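PDB 4PO3: Esterase/lipase, which probably hydrolyses ester bonds as a serine-type esterase of the alpha/beta-hydrolase superfamily, and is captured here with a dibutoxypropyl propylphosphonate in its probable active site. Local coordinates for residues G76-D81 with L106-D111; E188-P193 with D219-S224; L182-A187 with L276-N281; A6-V11 with A203-D208. The protein carries 1 engineered substitution. One frame throughout, in Å; residues are numbered along the deposited sequence.

Contact 1 joins the loops that follow strands 66-72 and 98-102 of the alpha/beta-hydrolase sheet, and contact 3 meets the sheet where strand 179-183 ends; their centres lie about 18 Å apart. Contact 4 pairs helix 4-28 with helix 200-211, its centre about 12 Å from that of contact 1, and its long span along the chain encloses contact 1. Contact 2 ties a loop before helix 200-211 to the turn leading into helix 223-226 and falls wholly within the span of contact 3, while contact 4 crosses both. Contacts 1, 3 and 4 all touch the phosphonate and line the probable catalytic pocket; contact 2 lies behind, the side chain of Pro189 about 7 Å from the ligand.

Contact 1 (G76-D81 with L106-D111); sequences GWFYGD and LLPDVD. With HY4 ((2R)-2,3-dibutoxypropyl hydrogen (S)-propylphosphonate), chain B.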
# COMPACT_ATOMS: atom_id res chain seq x y z
N GLY A 76 -7.38 -7.96 1.30
CA GLY A 76 -7.20 -9.38 0.91
C GLY A 76 -7.19 -9.67 -0.56
O GLY A 76 -7.44 -10.82 -0.97
N TRP A 77 -6.85 -8.66 -1.37
CA TRP A 77 -6.74 -8.77 -2.82
C TRP A 77 -8.09 -8.99 -3.48
O TRP A 77 -8.20 -8.78 -4.68
CB TRP A 77 -5.73 -9.88 -3.24
CG TRP A 77 -4.34 -9.74 -2.67
CD1 TRP A 77 -3.31 -9.00 -3.16
CD2 TRP A 77 -3.81 -10.48 -1.57
NE1 TRP A 77 -2.22 -9.13 -2.34
CE2 TRP A 77 -2.49 -10.06 -1.38
CE3 TRP A 77 -4.36 -11.41 -0.67
CZ2 TRP A 77 -1.66 -10.59 -0.36
CZ3 TRP A 77 -3.57 -11.90 0.35
CH2 TRP A 77 -2.23 -11.48 0.51
N PHE A 78 -9.14 -9.31 -2.67
CA PHE A 78 -10.54 -9.54 -3.16
C PHE A 78 -11.51 -8.37 -2.92
O PHE A 78 -12.63 -8.35 -3.44
CB PHE A 78 -11.19 -10.77 -2.43
CG PHE A 78 -10.73 -12.12 -2.95
CD1 PHE A 78 -9.59 -12.73 -2.47
CD2 PHE A 78 -11.52 -12.80 -3.85
CE1 PHE A 78 -9.20 -14.00 -2.94
CE2 PHE A 78 -11.14 -14.04 -4.37
CZ PHE A 78 -9.99 -14.64 -3.90
N TYR A 79 -11.05 -7.36 -2.19
CA TYR A 79 -11.94 -6.33 -1.70
C TYR A 79 -11.30 -4.93 -1.69
O TYR A 79 -10.08 -4.75 -1.46
CB TYR A 79 -12.43 -6.74 -0.30
CG TYR A 79 -13.07 -5.62 0.50
CD1 TYR A 79 -12.37 -4.99 1.50
CD2 TYR A 79 -14.37 -5.19 0.24
CE1 TYR A 79 -12.92 -3.92 2.22
CE2 TYR A 79 -14.93 -4.12 0.94
CZ TYR A 79 -14.21 -3.49 1.90
OH TYR A 79 -14.79 -2.45 2.62
N GLY A 80 -12.15 -3.92 -1.86
CA GLY A 80 -11.71 -2.52 -1.69
C GLY A 80 -11.73 -1.78 -2.99
O GLY A 80 -11.94 -2.33 -4.07
N ASP A 81 -11.61 -0.47 -2.87
CA ASP A 81 -11.51 0.41 -4.02
C ASP A 81 -10.78 1.71 -3.62
O ASP A 81 -10.24 1.82 -2.50
CB ASP A 81 -12.90 0.65 -4.56
CG ASP A 81 -13.82 1.32 -3.53
OD1 ASP A 81 -13.36 2.14 -2.69
OD2 ASP A 81 -15.03 0.96 -3.56
N LEU A 106 -9.79 -6.55 -8.74
CA LEU A 106 -9.75 -7.48 -7.63
C LEU A 106 -9.74 -8.95 -8.13
O LEU A 106 -10.32 -9.29 -9.15
CB LEU A 106 -10.98 -7.29 -6.80
CG LEU A 106 -11.14 -5.86 -6.24
CD1 LEU A 106 -12.45 -5.74 -5.49
CD2 LEU A 106 -10.02 -5.42 -5.34
N LEU A 107 -9.11 -9.81 -7.35
CA LEU A 107 -9.31 -11.26 -7.44
C LEU A 107 -10.81 -11.52 -7.27
O LEU A 107 -11.46 -10.82 -6.51
CB LEU A 107 -8.51 -11.92 -6.34
CG LEU A 107 -7.07 -12.28 -6.52
CD1 LEU A 107 -6.20 -11.36 -7.28
CD2 LEU A 107 -6.49 -12.67 -5.16
N PRO A 108 -11.37 -12.51 -8.00
CA PRO A 108 -10.65 -13.46 -8.81
C PRO A 108 -10.67 -13.07 -10.29
O PRO A 108 -10.21 -13.80 -11.13
CB PRO A 108 -11.43 -14.76 -8.58
CG PRO A 108 -12.87 -14.26 -8.50
CD PRO A 108 -12.79 -12.92 -7.81
N ASP A 109 -11.10 -11.86 -10.58
CA ASP A 109 -11.27 -11.43 -11.98
C ASP A 109 -9.92 -11.25 -12.71
O ASP A 109 -9.81 -11.39 -13.93
CB ASP A 109 -12.01 -10.13 -11.92
CG ASP A 109 -13.34 -10.28 -11.19
OD1 ASP A 109 -13.35 -10.02 -9.94
OD2 ASP A 109 -14.28 -10.77 -11.88
N VAL A 110 -8.92 -10.94 -11.91
CA VAL A 110 -7.53 -10.85 -12.29
C VAL A 110 -6.76 -11.68 -11.29
O VAL A 110 -7.32 -12.28 -10.36
CB VAL A 110 -6.99 -9.38 -12.31
CG1 VAL A 110 -7.65 -8.55 -13.39
CG2 VAL A 110 -7.09 -8.71 -10.92
N ASP A 111 -5.47 -11.79 -11.57
CA ASP A 111 -4.53 -12.41 -10.70
C ASP A 111 -3.54 -11.34 -10.29
O ASP A 111 -3.72 -10.17 -10.62
CB ASP A 111 -3.91 -13.65 -11.38
CG ASP A 111 -3.02 -13.35 -12.61
OD1 ASP A 111 -2.53 -12.18 -12.80
OD2 ASP A 111 -2.78 -14.34 -13.39
O11 HY4 B . -5.69 -7.01 3.38
P13 HY4 B . -5.52 -7.50 4.80
C3 HY4 B . -6.82 -6.97 5.96
C2 HY4 B . -8.16 -6.77 5.30
C1 HY4 B . -9.31 -6.84 6.33
O5 HY4 B . -5.27 -9.12 5.01
C6 HY4 B . -5.12 -10.20 4.09
C7 HY4 B . -5.89 -11.42 4.66
O50 HY4 B . -5.52 -12.53 3.84
C33 HY4 B . -6.42 -13.66 3.67
C30 HY4 B . -6.85 -14.40 4.95
C31 HY4 B . -7.66 -15.68 4.71
C32 HY4 B . -6.88 -16.97 4.91
C8 HY4 B . -7.42 -11.17 4.82
O9 HY4 B . -7.89 -10.94 6.18
C26 HY4 B . -8.82 -11.85 6.86
C27 HY4 B . -10.22 -12.02 6.22
C28 HY4 B . -11.37 -11.38 7.00
C29 HY4 B . -11.09 -9.95 7.42
O HOH W 1 -13.64 -9.85 -5.51
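Leu107 wedges its side chain between Trp77 and Phe78, a bump fitted into the hollow where the two aromatic residues part. Its CB stands over the middle of the Phe78 ring, 3.8 Å from the ring centroid and only 4° off the normal, a clear CH-pi contact. Branch CD2 fills the notch behind, 3.5 Å from Trp77 CB. With CG anti to the carbonyl carbon (chi1 -86°), the leucine crosses Phe78 at about a right angle. Pro108, after a cis peptide bond, lays CD beside the rim atom Phe78 CE2. Leu106 fills a second hollow, made by backbone instead of rings: its CD1 lies 3.3 Å from Phe78 O and its CD2 settles near Tyr79 N. Gly80 suits its backbone angles, at which a CB would jam against Tyr79 O. Helix 4-28 and helix 200-211 enclose Phe78 further. Leu107 N donates to Trp77 O at 3.0 Å, a carbonyl that also receives Gln115 NE2, and one water bridges Phe78 O and Leu107 O. Apolar wedges thus fix the loop's shape while two donors hold its carbonyl. Gly76 N gives a hydrogen bond to phosphonate O11, 2.8 Å away; Gly75 N and Ala147 N also donate to the phosphonate, consistent with an oxyanion hole.

Contact 2 (E188-P193 with D219-S224); sequences EPSKLP and DHLNFS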
# COMPACT_ATOMS: atom_id res chain seq x y z
N GLU A 188 4.40 -12.19 2.98
CA GLU A 188 4.75 -13.60 2.75
C GLU A 188 3.50 -14.46 2.71
O GLU A 188 3.27 -15.31 3.57
CB GLU A 188 5.69 -14.06 3.83
CG GLU A 188 6.98 -13.27 3.91
CD GLU A 188 7.92 -13.45 2.74
OE1 GLU A 188 8.18 -14.60 2.40
OE2 GLU A 188 8.45 -12.47 2.19
N PRO A 189 2.67 -14.24 1.72
CA PRO A 189 1.40 -14.92 1.76
C PRO A 189 1.51 -16.47 1.70
O PRO A 189 0.61 -17.12 2.18
CB PRO A 189 0.69 -14.45 0.51
CG PRO A 189 1.67 -13.66 -0.28
CD PRO A 189 2.82 -13.36 0.57
N SER A 190 2.62 -17.02 1.17
CA SER A 190 2.82 -18.47 1.11
C SER A 190 2.96 -19.07 2.46
O SER A 190 2.72 -20.28 2.60
CB SER A 190 4.03 -18.84 0.27
OG SER A 190 3.72 -18.43 -1.03
N LYS A 191 3.37 -18.26 3.44
CA LYS A 191 3.50 -18.70 4.82
C LYS A 191 2.19 -18.67 5.60
O LYS A 191 2.14 -19.13 6.74
CB LYS A 191 4.56 -17.86 5.54
CG LYS A 191 5.95 -17.97 4.94
CD LYS A 191 6.86 -18.92 5.73
CE LYS A 191 8.26 -19.02 5.13
NZ LYS A 191 8.21 -19.29 3.66
N LEU A 192 1.12 -18.15 5.01
CA LEU A 192 -0.19 -18.13 5.68
C LEU A 192 -0.67 -19.54 6.15
O LEU A 192 -1.03 -19.71 7.32
CB LEU A 192 -1.27 -17.42 4.82
CG LEU A 192 -1.35 -15.89 4.79
CD2 LEU A 192 -2.41 -15.42 3.79
N PRO A 193 -0.64 -20.57 5.26
CA PRO A 193 -1.02 -21.90 5.77
C PRO A 193 0.03 -22.52 6.73
O PRO A 193 0.03 -22.24 7.94
CB PRO A 193 -1.19 -22.74 4.49
CG PRO A 193 -1.14 -21.78 3.33
CD PRO A 193 -0.33 -20.61 3.82
N ASP A 219 6.39 -18.36 -7.99
CA ASP A 219 7.79 -18.19 -7.60
C ASP A 219 8.14 -16.76 -7.33
O ASP A 219 9.30 -16.44 -7.01
CB ASP A 219 8.69 -18.70 -8.74
CG ASP A 219 8.56 -20.21 -8.94
OD1 ASP A 219 7.99 -20.88 -8.07
OD2 ASP A 219 9.03 -20.66 -9.98
N HIS A 220 7.15 -15.88 -7.48
CA HIS A 220 7.36 -14.46 -7.26
C HIS A 220 6.23 -13.79 -6.50
O HIS A 220 6.00 -12.62 -6.70
CB HIS A 220 7.71 -13.74 -8.56
CG HIS A 220 9.03 -14.13 -9.11
ND1 HIS A 220 9.17 -15.15 -10.03
CD2 HIS A 220 10.29 -13.71 -8.82
CE1 HIS A 220 10.45 -15.32 -10.32
NE2 HIS A 220 11.15 -14.44 -9.62
N LEU A 221 5.61 -14.54 -5.59
CA LEU A 221 4.44 -14.13 -4.85
C LEU A 221 4.79 -13.51 -3.47
O LEU A 221 4.00 -12.77 -2.96
CB LEU A 221 3.56 -15.38 -4.61
CG LEU A 221 2.10 -15.43 -4.86
CD1 LEU A 221 1.74 -15.10 -6.28
CD2 LEU A 221 1.60 -16.83 -4.51
N ASN A 222 5.97 -13.76 -2.94
CA ASN A 222 6.41 -13.33 -1.64
C ASN A 222 7.52 -12.33 -1.79
O ASN A 222 8.40 -12.43 -2.69
CB ASN A 222 6.89 -14.52 -0.85
CG ASN A 222 5.83 -15.58 -0.69
OD1 ASN A 222 5.08 -15.57 0.24
ND2 ASN A 222 5.73 -16.48 -1.67
N PHE A 223 7.51 -11.35 -0.91
CA PHE A 223 8.62 -10.40 -0.85
C PHE A 223 9.98 -11.09 -0.79
O PHE A 223 10.93 -10.66 -1.45
CB PHE A 223 8.45 -9.46 0.31
CG PHE A 223 9.56 -8.45 0.47
CD1 PHE A 223 9.60 -7.33 -0.31
CD2 PHE A 223 10.54 -8.64 1.41
CE1 PHE A 223 10.62 -6.43 -0.18
CE2 PHE A 223 11.59 -7.77 1.55
CZ PHE A 223 11.64 -6.65 0.74
N SER A 224 10.08 -12.19 -0.03
CA SER A 224 11.33 -12.91 0.04
C SER A 224 11.83 -13.42 -1.32
O SER A 224 13.03 -13.69 -1.49
CB SER A 224 11.19 -14.13 0.97
OG SER A 224 10.16 -14.94 0.59
O HOH W 2 7.01 -16.92 1.95
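Asn222 and Ser190 meet in a two-bond pairing that joins a 3-10 turn, 189-191, to the start of the short helix 223-226 in this alpha/beta-hydrolase fold. The amide of Asn222 uses both ends. OD1 receives Ser190 N on a lone pair in the carbonyl plane, 3.0 Å away and nearly straight at 165°, while ND2 gives to Ser190 OG at 2.9 Å, with that oxygen only 3° out of the amide plane. Asparagine suits the place because its flat group offers an acceptor and a donor side by side, and the pairing settles which way it is flipped. Pro189, which has no N-H to offer, slides past it in the opposite direction. Glu188 grips the helix start from another side: bent at chi2 (-68°), it brings its carboxylate to Ser224, where OE2 takes Ser224 N at 2.8 Å and OE1 takes Ser224 OG at 2.7 Å, each through its syn lone pair. A leucine at Glu188 would probably leave the N-H and hydroxyl of Ser224 without their acceptors and loosen the helix start. Helix 200-211 packs Leu207 against Pro189 and Leu221. A water donates to Glu188 OE1 at 2.6 Å and accepts from Lys191 NZ.

Contact 3 (L182-A187 with L276-N281); sequences LVCPVA and LKHVFN. With HY4 ((2R)-2,3-dibutoxypropyl hydrogen (S)-propylphosphonate), chain B.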
# COMPACT_ATOMS: atom_id res chain seq x y z
N LEU A 182 5.23 -0.03 5.21
CA LEU A 182 4.27 -1.14 5.22
C LEU A 182 3.50 -1.24 6.51
O LEU A 182 4.04 -1.37 7.56
CB LEU A 182 4.96 -2.45 4.93
CG LEU A 182 5.92 -2.45 3.74
CD1 LEU A 182 6.58 -3.84 3.72
CD2 LEU A 182 5.27 -2.07 2.41
N VAL A 183 2.19 -1.17 6.41
CA VAL A 183 1.35 -1.20 7.57
C VAL A 183 0.69 -2.59 7.66
O VAL A 183 -0.13 -2.96 6.80
CB VAL A 183 0.32 -0.11 7.51
CG1 VAL A 183 -0.62 -0.26 8.67
CG2 VAL A 183 0.99 1.25 7.57
N CYS A 184 1.02 -3.33 8.75
CA CYS A 184 0.59 -4.73 8.90
C CYS A 184 0.58 -5.53 7.58
O CYS A 184 -0.44 -6.13 7.17
CB CYS A 184 -0.79 -4.81 9.53
SG CYS A 184 -1.02 -3.90 11.09
N PRO A 185 1.70 -5.56 6.90
CA PRO A 185 1.73 -6.21 5.61
C PRO A 185 1.58 -7.73 5.73
O PRO A 185 1.94 -8.30 6.76
CB PRO A 185 3.14 -5.89 5.13
CG PRO A 185 3.97 -5.85 6.39
CD PRO A 185 3.04 -5.12 7.34
N VAL A 186 0.99 -8.33 4.69
CA VAL A 186 1.03 -9.79 4.50
C VAL A 186 1.98 -10.06 3.38
O VAL A 186 1.60 -10.33 2.31
CB VAL A 186 -0.35 -10.37 4.28
CG1 VAL A 186 -0.30 -11.92 4.14
CG2 VAL A 186 -1.17 -10.11 5.53
N ALA A 187 3.25 -9.87 3.65
CA ALA A 187 4.20 -9.79 2.54
C ALA A 187 4.70 -11.19 2.13
O ALA A 187 5.30 -11.33 1.05
CB ALA A 187 5.37 -8.92 2.91
N LEU A 276 -5.47 -1.65 19.44
CA LEU A 276 -4.46 -1.37 18.39
C LEU A 276 -4.40 -2.59 17.47
O LEU A 276 -3.41 -3.36 17.42
CB LEU A 276 -3.12 -1.08 19.01
CG LEU A 276 -3.24 0.19 19.88
CD1 LEU A 276 -1.83 0.44 20.34
CD2 LEU A 276 -3.76 1.45 19.13
N LYS A 277 -5.51 -2.82 16.84
CA LYS A 277 -5.69 -4.00 16.05
C LYS A 277 -5.21 -3.79 14.64
O LYS A 277 -4.47 -2.78 14.31
CB LYS A 277 -7.19 -4.33 16.01
CG LYS A 277 -7.96 -3.27 15.20
CD LYS A 277 -9.49 -3.39 15.21
CE LYS A 277 -10.00 -4.55 14.37
N HIS A 278 -5.56 -4.77 13.80
CA HIS A 278 -5.25 -4.74 12.42
C HIS A 278 -5.59 -3.38 11.79
O HIS A 278 -6.64 -2.89 11.75
CB HIS A 278 -5.94 -5.93 11.69
CG HIS A 278 -5.28 -6.29 10.41
ND1 HIS A 278 -3.92 -6.50 10.32
CD2 HIS A 278 -5.77 -6.47 9.16
CE1 HIS A 278 -3.60 -6.78 9.07
NE2 HIS A 278 -4.71 -6.76 8.34
N VAL A 279 -4.57 -2.83 11.23
CA VAL A 279 -4.52 -1.57 10.49
C VAL A 279 -5.26 -0.43 11.17
O VAL A 279 -5.80 0.40 10.48
CB VAL A 279 -4.84 -1.71 8.98
CG1 VAL A 279 -3.94 -2.76 8.34
CG2 VAL A 279 -6.29 -2.01 8.68
N PHE A 280 -5.19 -0.35 12.50
CA PHE A 280 -5.92 0.70 13.25
C PHE A 280 -5.57 2.13 12.77
O PHE A 280 -6.43 3.03 12.77
CB PHE A 280 -5.67 0.57 14.78
CG PHE A 280 -4.30 1.07 15.21
CD1 PHE A 280 -4.11 2.38 15.52
CD2 PHE A 280 -3.19 0.22 15.26
CE1 PHE A 280 -2.85 2.86 15.83
CE2 PHE A 280 -1.93 0.69 15.58
CZ PHE A 280 -1.78 2.03 15.90
N ASN A 281 -4.31 2.36 12.40
CA ASN A 281 -3.87 3.74 12.04
C ASN A 281 -4.39 4.23 10.67
O ASN A 281 -4.32 5.41 10.40
CB ASN A 281 -2.33 3.92 12.14
CG ASN A 281 -1.61 2.96 11.20
OD1 ASN A 281 -1.76 1.75 11.32
ND2 ASN A 281 -0.99 3.51 10.19
O11 HY4 B . -5.69 -7.01 3.38
P13 HY4 B . -5.52 -7.50 4.80
C3 HY4 B . -6.82 -6.97 5.96
C2 HY4 B . -8.16 -6.77 5.30
C1 HY4 B . -9.31 -6.84 6.33
O5 HY4 B . -5.27 -9.12 5.01
C6 HY4 B . -5.12 -10.20 4.09
C7 HY4 B . -5.89 -11.42 4.66
O50 HY4 B . -5.52 -12.53 3.84
C33 HY4 B . -6.42 -13.66 3.67
C30 HY4 B . -6.85 -14.40 4.95
C31 HY4 B . -7.66 -15.68 4.71
C32 HY4 B . -6.88 -16.97 4.91
C8 HY4 B . -7.42 -11.17 4.82
O9 HY4 B . -7.89 -10.94 6.18
C26 HY4 B . -8.82 -11.85 6.86
C27 HY4 B . -10.22 -12.02 6.22
C28 HY4 B . -11.37 -11.38 7.00
C29 HY4 B . -11.09 -9.95 7.42
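The histidine loop of a probable Ser-His-Asp triad meets the end of strand 179-183 here, where Cys184 packs against His278. Cys184 CB comes within 3.5 Å of His278 CE1, and its SG sits 4.8 Å from the ring centroid. A small side chain suits this corner: CB packs beside the imidazole and SG lies obliquely to it. Val279 CG1 stands 4.0 Å above the centre of one imidazole face and also touches Cys184 CB, so the same methyl serves both partners. Farther along, Val183 CG1 meets Asn281 OD1 at 3.5 Å, the two side chains coming from opposite directions; the amide's ND2 bonds to Asn294 OD1. No hydrogen bond crosses the contact; packing supports a ring whose two nitrogens are held from outside it. A chi1 of -158° swings the imidazole away from the backbone N, and ND1 bonds to Asp243 OD1, NE2 to Ser146 OG. Phosphorus lies at the ring edge, in plane, and the propyl carbon C3 of the phosphonate is 3.2 Å from His278 NE2. With Ser146 at the probable nucleophile elbow after strand 140-145, Asp243 after strand 235-240 and His278 after strand 263-268, the order is that expected of an alpha/beta-hydrolase triad.

Contact 4 (A6-V11 with A203-D208); sequences AMLAKV and AAFYLD. With HY4 ((2R)-2,3-dibutoxypropyl hydrogen (S)-propylphosphonate), chain B.
Phe205 lies against Met7, Leu8 and Val11, three residues on one flank of helix 4-28, and together they make the dense part of this helix crossing. Met7 CG sits 3.4 Å above the ring plane, offset toward the rim, in a CH-pi contact with the face. CG makes the close contact; the bend at chi2 (54°) leaves SD farther off, obliquely placed 5.2 Å from the ring centroid, a Met-aromatic contact. Leu8 CD1 lies 4.0 Å from Phe205 CZ, and Val11 CG2 packs by Phe205 CD2. The flexible methionine can mould itself to the ring, while branched leucine and valine fill its margins. Replacing Phe205 with an alanine would probably open a gap between the helices and deprive Met7 of the face it rests on. Val11 goes on to Tyr206, its CG2 lying 3.8 Å from Tyr206 CE2 and its CG1 near OH, a hydroxyl hydrogen-bonded to Trp15 NE1.

The far sides are quite different: Ala6 and Ala9 on one helix, and Ala204 and Asp208 on the other, are exposed and make no contact between the two segments. With their axes 10.9 Å apart at closest and nearly perpendicular at 97°, the short segments meet over a limited patch. Tyr206 also lays a ring face against C33 of the phosphonate, 3.5 Å above its plane, so this patch forms a wall of the ligand pocket. Phe78, from the loop after strand 66-72, touches both aromatic residues, linking helices 4-28 and 200-211 to the central sheet.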
# COMPACT_ATOMS: atom_id res chain seq x y z
N ALA A 6 -18.19 -22.58 -4.13
CA ALA A 6 -18.53 -22.45 -2.72
C ALA A 6 -17.40 -21.82 -1.93
O ALA A 6 -17.64 -21.12 -0.93
CB ALA A 6 -18.89 -23.79 -2.12
N MET A 7 -16.16 -22.07 -2.31
CA MET A 7 -15.09 -21.42 -1.57
C MET A 7 -15.17 -19.90 -1.87
O MET A 7 -15.05 -19.09 -0.94
CB MET A 7 -13.75 -22.02 -1.93
CG MET A 7 -12.56 -21.44 -1.19
SD MET A 7 -12.57 -21.40 0.60
CE MET A 7 -12.06 -23.07 1.03
N LEU A 8 -15.39 -19.55 -3.15
CA LEU A 8 -15.53 -18.18 -3.60
C LEU A 8 -16.67 -17.47 -2.89
O LEU A 8 -16.50 -16.32 -2.43
CB LEU A 8 -15.80 -18.11 -5.07
CG LEU A 8 -15.81 -16.72 -5.71
CD1 LEU A 8 -14.52 -15.96 -5.36
CD2 LEU A 8 -15.97 -16.88 -7.22
N ALA A 9 -17.83 -18.13 -2.82
CA ALA A 9 -18.99 -17.55 -2.18
C ALA A 9 -18.69 -17.34 -0.69
O ALA A 9 -19.03 -16.30 -0.10
CB ALA A 9 -20.24 -18.42 -2.40
N LYS A 10 -17.95 -18.27 -0.10
CA LYS A 10 -17.50 -18.08 1.26
C LYS A 10 -16.59 -16.85 1.50
O LYS A 10 -16.73 -16.05 2.47
CB LYS A 10 -16.77 -19.32 1.69
CG LYS A 10 -16.66 -19.37 3.19
CD LYS A 10 -16.42 -20.77 3.71
CE LYS A 10 -16.89 -20.83 5.16
NZ LYS A 10 -15.76 -21.23 6.01
N VAL A 11 -15.60 -16.74 0.62
CA VAL A 11 -14.65 -15.67 0.69
C VAL A 11 -15.38 -14.36 0.54
O VAL A 11 -15.13 -13.43 1.33
CB VAL A 11 -13.57 -15.81 -0.41
CG1 VAL A 11 -12.76 -14.52 -0.61
CG2 VAL A 11 -12.61 -16.93 -0.04
N ALA A 203 -6.79 -20.45 2.61
CA ALA A 203 -5.53 -19.84 2.33
C ALA A 203 -4.98 -20.32 0.98
O ALA A 203 -4.40 -19.54 0.20
CB ALA A 203 -4.53 -20.16 3.43
N ALA A 204 -5.17 -21.61 0.69
CA ALA A 204 -4.71 -22.21 -0.57
C ALA A 204 -5.48 -21.63 -1.75
O ALA A 204 -4.90 -21.39 -2.84
CB ALA A 204 -4.84 -23.74 -0.53
N PHE A 205 -6.78 -21.42 -1.55
CA PHE A 205 -7.62 -20.76 -2.53
C PHE A 205 -7.12 -19.34 -2.85
O PHE A 205 -7.08 -18.95 -4.01
CB PHE A 205 -9.05 -20.73 -2.07
CG PHE A 205 -9.98 -20.05 -3.01
CD1 PHE A 205 -10.52 -20.72 -4.07
CD2 PHE A 205 -10.33 -18.72 -2.80
CE1 PHE A 205 -11.41 -20.12 -4.94
CE2 PHE A 205 -11.21 -18.12 -3.65
CZ PHE A 205 -11.76 -18.80 -4.71
N TYR A 206 -6.71 -18.59 -1.84
CA TYR A 206 -6.20 -17.24 -2.11
C TYR A 206 -4.92 -17.30 -3.01
O TYR A 206 -4.76 -16.48 -3.89
CB TYR A 206 -5.85 -16.53 -0.81
CG TYR A 206 -7.01 -15.80 -0.16
CD1 TYR A 206 -7.01 -14.40 -0.07
CD2 TYR A 206 -8.08 -16.48 0.39
CE1 TYR A 206 -8.05 -13.70 0.54
CE2 TYR A 206 -9.15 -15.78 1.00
CZ TYR A 206 -9.11 -14.39 1.09
OH TYR A 206 -10.16 -13.66 1.70
N LEU A 207 -4.02 -18.23 -2.71
CA LEU A 207 -2.70 -18.30 -3.34
C LEU A 207 -2.86 -18.69 -4.77
O LEU A 207 -2.10 -18.22 -5.63
CB LEU A 207 -1.76 -19.28 -2.61
CG LEU A 207 -1.37 -18.92 -1.17
CD1 LEU A 207 -0.68 -20.08 -0.41
CD2 LEU A 207 -0.50 -17.67 -1.20
N ASP A 208 -3.86 -19.56 -4.99
CA ASP A 208 -4.25 -20.03 -6.30
C ASP A 208 -4.80 -18.89 -7.13
O ASP A 208 -4.52 -18.77 -8.34
CB ASP A 208 -5.36 -21.09 -6.10
CG ASP A 208 -5.59 -21.94 -7.33
OD1 ASP A 208 -5.59 -21.39 -8.45
OD2 ASP A 208 -5.81 -23.16 -7.16
O11 HY4 B . -5.69 -7.01 3.38
P13 HY4 B . -5.52 -7.50 4.80
C3 HY4 B . -6.82 -6.97 5.96
C2 HY4 B . -8.16 -6.77 5.30
C1 HY4 B . -9.31 -6.84 6.33
O5 HY4 B . -5.27 -9.12 5.01
C6 HY4 B . -5.12 -10.20 4.09
C7 HY4 B . -5.89 -11.42 4.66
O50 HY4 B . -5.52 -12.53 3.84
C33 HY4 B . -6.42 -13.66 3.67
C30 HY4 B . -6.85 -14.40 4.95
C31 HY4 B . -7.66 -15.68 4.71
C32 HY4 B . -6.88 -16.97 4.91
C8 HY4 B . -7.42 -11.17 4.82
O9 HY4 B . -7.89 -10.94 6.18
C26 HY4 B . -8.82 -11.85 6.86
C27 HY4 B . -10.22 -12.02 6.22
C28 HY4 B . -11.37 -11.38 7.00
C29 HY4 B . -11.09 -9.95 7.42